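PDB 3TZU: glycine cleavage system H protein 1 from Mycobacterium marinum, which probably shuttles the methylamine group of glycine from the P protein to the T protein of the glycine cleavage system on a covalently bound lipoyl arm. Local coordinates for residues Ile23-Ala26 and Pro27-Thr31; Ser42-Val45 and Glu46-Asp50. All coordinates share one frame; numbering follows the deposited sequence.

Contact 1: residues Ile23-Ala26 and Pro27-Thr31; sequences IDIA and PGAAT
Ala26 and Ala29 close a type II beta turn, with Pro27 and Gly28 at its two corners, in the surface loop between strands 21-23 and 36-40. The closing bond runs from Ala29 N to Ala26 O over 2.9 Å. It is fairly straight, with an angle of 155° at the hydrogen. The donor is tilted 34° from the carbonyl plane. Pro27, its phi restrained by the ring, suits the first corner. Gly28, with no side chain, accommodates the positive phi of 100° at the second corner. The methyls of the end residues lie near each other, Ala26 CB being 4.0 Å from Ala29 CB.

Ile25 lies just before the turn, and its side-chain branches touch the returning chain at Ala29 to Thr31. From its CB, the CG2 branch goes anti to the backbone N and is 3.8 Å from Ala29 O and 3.9 Å from Ala30 O, with Ala29 CB a little farther off. The other branch runs through CG1 to CD1, whose methyl comes within 4.2 Å of Thr31 OG1. Val121 of strand 120-121 touches both Ile25 and Thr31, and Ser15 OG hydrogen-bonds Ile25 O, tying this otherwise exposed loop to its neighbours. At the entry to the first corner, Ala26 CB lies 3.4 Å from Pro27 CD, a tight spacing set largely by the peptide link between the two residues.

Contact 2: residues Ser42-Val45 and Glu46-Asp50; sequences SVAV and EALGD. With EDO (1,2-ethanediol), chain F.
Ala44 and Leu48 meet one turn apart along helix 42-48, where Leu48 CD1 lies 4.1 Å from Ala44 CB. Chi1 of Leu48, -73°, sets CG beside the backbone N and anti to the carbonyl carbon, 3.3 Å from Ala44 O. An unusual chi2 of 144°, off the staggered positions, then brings CD1 to 3.1 Å from the same oxygen. Ala47 CB lies 3.3 Å from Ala44 O, the oxygen that Leu48 N binds.

Along the backbone, four i to i+4 bonds hold the helix together: Glu46 N to Ser42 O, Ala47 N to Val43 O, Leu48 N to Ala44 O at 2.8 Å, and Gly49 N to Val45 O at 3.1 Å. Val45 O also takes a weak second bond from Leu48 N.

Farther out, Ile40 packs on Val45 and Leu48, while Thr77 and Ser79 touch Leu48. Ser42 OG is hydrogen-bonded to Tyr108 OH. NE2 of His20 of the second subunit hydrogen-bonds Glu46 O, and Ala47 packs on its counterpart there. A 1,2-ethanediol, probably from the crystallisation liquor, donates a hydrogen bond from O2 to Ala47 O (3.1 Å) and also bonds Lys76 NZ and Thr77 OG1. Gly49, with phi 91°, ends the helix by turning the chain into strand 51-55, close to Lys76, unmodified in this model, the predicted lipoyl-attachment lysine of this lipoyl-binding fold.

Overall arrangement
From the N terminus, the chain runs through strands 15-16 and 21-23 before contact 1 closes a beta turn within the long loop that leads to strand 36-40. That strand, in the middle of the five-stranded antiparallel sheet, then carries the chain to helix 42-48, where contact 2 spans the short helix and releases it into strand 51-55 of the three-stranded sheet. The two contacts follow in series, neither nested nor crossed, with centres about 24 Å apart on opposite sides of the chain's centre. Contact 1 lies beside strand 120-121, away from the predicted lipoyl site, whereas contact 2 bridges the two larger sheets beside Lys76 and reaches the second subunit.

Contact 1: residues Ile23-Ala26 and Pro27-Thr31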
loop_
_atom_site.group_PDB
_atom_site.type_symbol
_atom_site.label_atom_id
_atom_site.label_comp_id
_atom_site.label_asym_id
_atom_site.label_seq_id
_atom_site.Cartn_x
_atom_site.Cartn_y
_atom_site.Cartn_z
ATOM N N ILE A 23 0.277 -17.285 -1.550
ATOM C CA ILE A 23 1.073 -18.514 -1.406
ATOM C C ILE A 23 0.392 -19.551 -2.306
ATOM O O ILE A 23 -0.841 -19.619 -2.357
ATOM C CB ILE A 23 1.157 -18.988 0.070
ATOM C CG1 ILE A 23 2.016 -20.244 0.191
ATOM C CG2 ILE A 23 -0.221 -19.237 0.657
ATOM C CD1 ILE A 23 2.596 -20.498 1.578
ATOM N N ASP A 24 1.196 -20.323 -3.040
ATOM C CA ASP A 24 0.673 -21.292 -4.003
ATOM C C ASP A 24 0.236 -22.579 -3.346
ATOM O O ASP A 24 0.789 -23.612 -3.607
ATOM C CB ASP A 24 1.724 -21.625 -5.098
ATOM C CG ASP A 24 1.732 -20.610 -6.209
ATOM O OD1 ASP A 24 0.675 -19.951 -6.401
ATOM O OD2 ASP A 24 2.760 -20.453 -6.886
ATOM N N ILE A 25 -0.748 -22.480 -2.470
ATOM C CA ILE A 25 -1.543 -23.597 -2.039
ATOM C C ILE A 25 -2.940 -23.258 -2.543
ATOM O O ILE A 25 -3.478 -22.161 -2.270
ATOM C CB ILE A 25 -1.567 -23.714 -0.509
ATOM C CG1 ILE A 25 -0.148 -23.899 0.076
ATOM C CG2 ILE A 25 -2.434 -24.874 -0.074
ATOM C CD1 ILE A 25 -0.045 -23.573 1.557
ATOM N N ALA A 26 -3.522 -24.173 -3.308
ATOM C CA ALA A 26 -4.901 -24.025 -3.753
ATOM C C ALA A 26 -5.820 -23.976 -2.548
ATOM O O ALA A 26 -5.628 -24.715 -1.598
ATOM C CB ALA A 26 -5.297 -25.167 -4.673
ATOM N N PRO A 27 -6.847 -23.119 -2.600
ATOM C CA PRO A 27 -7.751 -22.934 -1.463
ATOM C C PRO A 27 -8.566 -24.191 -1.167
ATOM O O PRO A 27 -9.250 -24.725 -2.062
ATOM C CB PRO A 27 -8.656 -21.811 -1.926
ATOM C CG PRO A 27 -8.722 -21.982 -3.412
ATOM C CD PRO A 27 -7.439 -22.638 -3.859
ATOM N N GLY A 28 -8.451 -24.654 0.080
ATOM C CA GLY A 28 -9.037 -25.908 0.535
ATOM C C GLY A 28 -8.025 -27.041 0.575
ATOM O O GLY A 28 -8.250 -28.059 1.243
ATOM N N ALA A 29 -6.906 -26.888 -0.132
ATOM C CA ALA A 29 -6.003 -28.019 -0.359
ATOM C C ALA A 29 -5.090 -28.264 0.829
ATOM O O ALA A 29 -4.810 -27.349 1.614
ATOM C CB ALA A 29 -5.176 -27.805 -1.618
ATOM N N ALA A 30 -4.638 -29.516 0.948
ATOM C CA ALA A 30 -3.577 -29.906 1.869
ATOM C C ALA A 30 -2.314 -29.163 1.485
ATOM O O ALA A 30 -2.161 -28.726 0.346
ATOM C CB ALA A 30 -3.332 -31.403 1.796
ATOM N N THR A 31 -1.416 -29.015 2.451
ATOM C CA THR A 31 -0.161 -28.327 2.240
ATOM C C THR A 31 0.794 -29.358 1.617
ATOM O O THR A 31 1.070 -30.395 2.229
ATOM C CB THR A 31 0.367 -27.734 3.568
ATOM O OG1 THR A 31 -0.610 -26.820 4.107
ATOM C CG2 THR A 31 1.674 -27.007 3.348
#

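Contact 2: residues Ser42-Val45 and Glu46-Asp50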
loop_
_atom_site.group_PDB
_atom_site.type_symbol
_atom_site.label_atom_id
_atom_site.label_comp_id
_atom_site.label_asym_id
_atom_site.label_seq_id
_atom_site.Cartn_x
_atom_site.Cartn_y
_atom_site.Cartn_z
ATOM N N SER A 42 -1.249 -8.054 -6.882
ATOM C CA SER A 42 -1.344 -6.950 -7.779
ATOM C C SER A 42 -1.787 -5.719 -7.023
ATOM O O SER A 42 -1.427 -4.619 -7.389
ATOM C CB SER A 42 -2.345 -7.255 -8.899
ATOM O OG SER A 42 -3.510 -7.856 -8.361
ATOM N N VAL A 43 -2.578 -5.902 -5.983
ATOM C CA VAL A 43 -3.033 -4.800 -5.172
ATOM C C VAL A 43 -1.848 -4.233 -4.426
ATOM O O VAL A 43 -1.736 -3.037 -4.274
ATOM C CB VAL A 43 -4.125 -5.253 -4.177
ATOM C CG1 VAL A 43 -4.499 -4.100 -3.230
ATOM C CG2 VAL A 43 -5.352 -5.783 -4.939
ATOM N N ALA A 44 -0.915 -5.074 -3.995
ATOM C CA ALA A 44 0.236 -4.524 -3.265
ATOM C C ALA A 44 1.099 -3.689 -4.223
ATOM O O ALA A 44 1.544 -2.588 -3.888
ATOM C CB ALA A 44 1.020 -5.589 -2.582
ATOM N N VAL A 45 1.275 -4.196 -5.436
ATOM C CA VAL A 45 2.033 -3.514 -6.447
ATOM C C VAL A 45 1.451 -2.104 -6.637
ATOM O O VAL A 45 2.183 -1.125 -6.591
ATOM C CB VAL A 45 2.013 -4.319 -7.772
ATOM C CG1 VAL A 45 2.528 -3.477 -8.932
ATOM C CG2 VAL A 45 2.824 -5.615 -7.589
ATOM N N GLU A 46 0.136 -2.004 -6.818
ATOM C CA GLU A 46 -0.467 -0.680 -7.062
ATOM C C GLU A 46 -0.421 0.199 -5.817
ATOM O O GLU A 46 -0.236 1.411 -5.930
ATOM C CB GLU A 46 -1.873 -0.786 -7.644
ATOM C CG GLU A 46 -1.927 -0.391 -9.118
ATOM C CD GLU A 46 -1.975 1.116 -9.337
ATOM O OE1 GLU A 46 -1.718 1.545 -10.480
ATOM O OE2 GLU A 46 -2.286 1.880 -8.389
ATOM N N ALA A 47 -0.518 -0.397 -4.646
ATOM C CA ALA A 47 -0.298 0.308 -3.398
ATOM C C ALA A 47 1.130 0.953 -3.339
ATOM O O ALA A 47 1.265 2.141 -3.091
ATOM C CB ALA A 47 -0.510 -0.643 -2.212
ATOM N N LEU A 48 2.157 0.171 -3.640
ATOM C CA LEU A 48 3.552 0.563 -3.415
ATOM C C LEU A 48 4.107 1.599 -4.409
ATOM O O LEU A 48 4.876 2.490 -4.044
ATOM C CB LEU A 48 4.426 -0.719 -3.453
ATOM C CG LEU A 48 4.251 -1.598 -2.202
ATOM C CD1 LEU A 48 4.311 -3.096 -2.509
ATOM C CD2 LEU A 48 5.316 -1.191 -1.184
ATOM N N GLY A 49 3.730 1.436 -5.673
ATOM C CA GLY A 49 4.338 2.188 -6.769
ATOM C C GLY A 49 5.525 1.458 -7.365
ATOM O O GLY A 49 5.602 0.243 -7.341
ATOM N N ASP A 50 6.463 2.217 -7.900
ATOM C CA ASP A 50 7.634 1.657 -8.568
ATOM C C ASP A 50 8.571 1.032 -7.550
ATOM O O ASP A 50 9.096 1.712 -6.684
ATOM C CB ASP A 50 8.348 2.776 -9.341
ATOM C CG ASP A 50 7.467 3.374 -10.448
ATOM O OD1 ASP A 50 6.796 2.592 -11.201
ATOM O OD2 ASP A 50 7.448 4.634 -10.549
HETATM C C1 EDO F . -0.457 3.831 0.178
HETATM O O1 EDO F . 0.263 5.019 -0.197
HETATM C C2 EDO F . 0.523 2.797 0.721
HETATM O O2 EDO F . 1.694 2.857 -0.094
#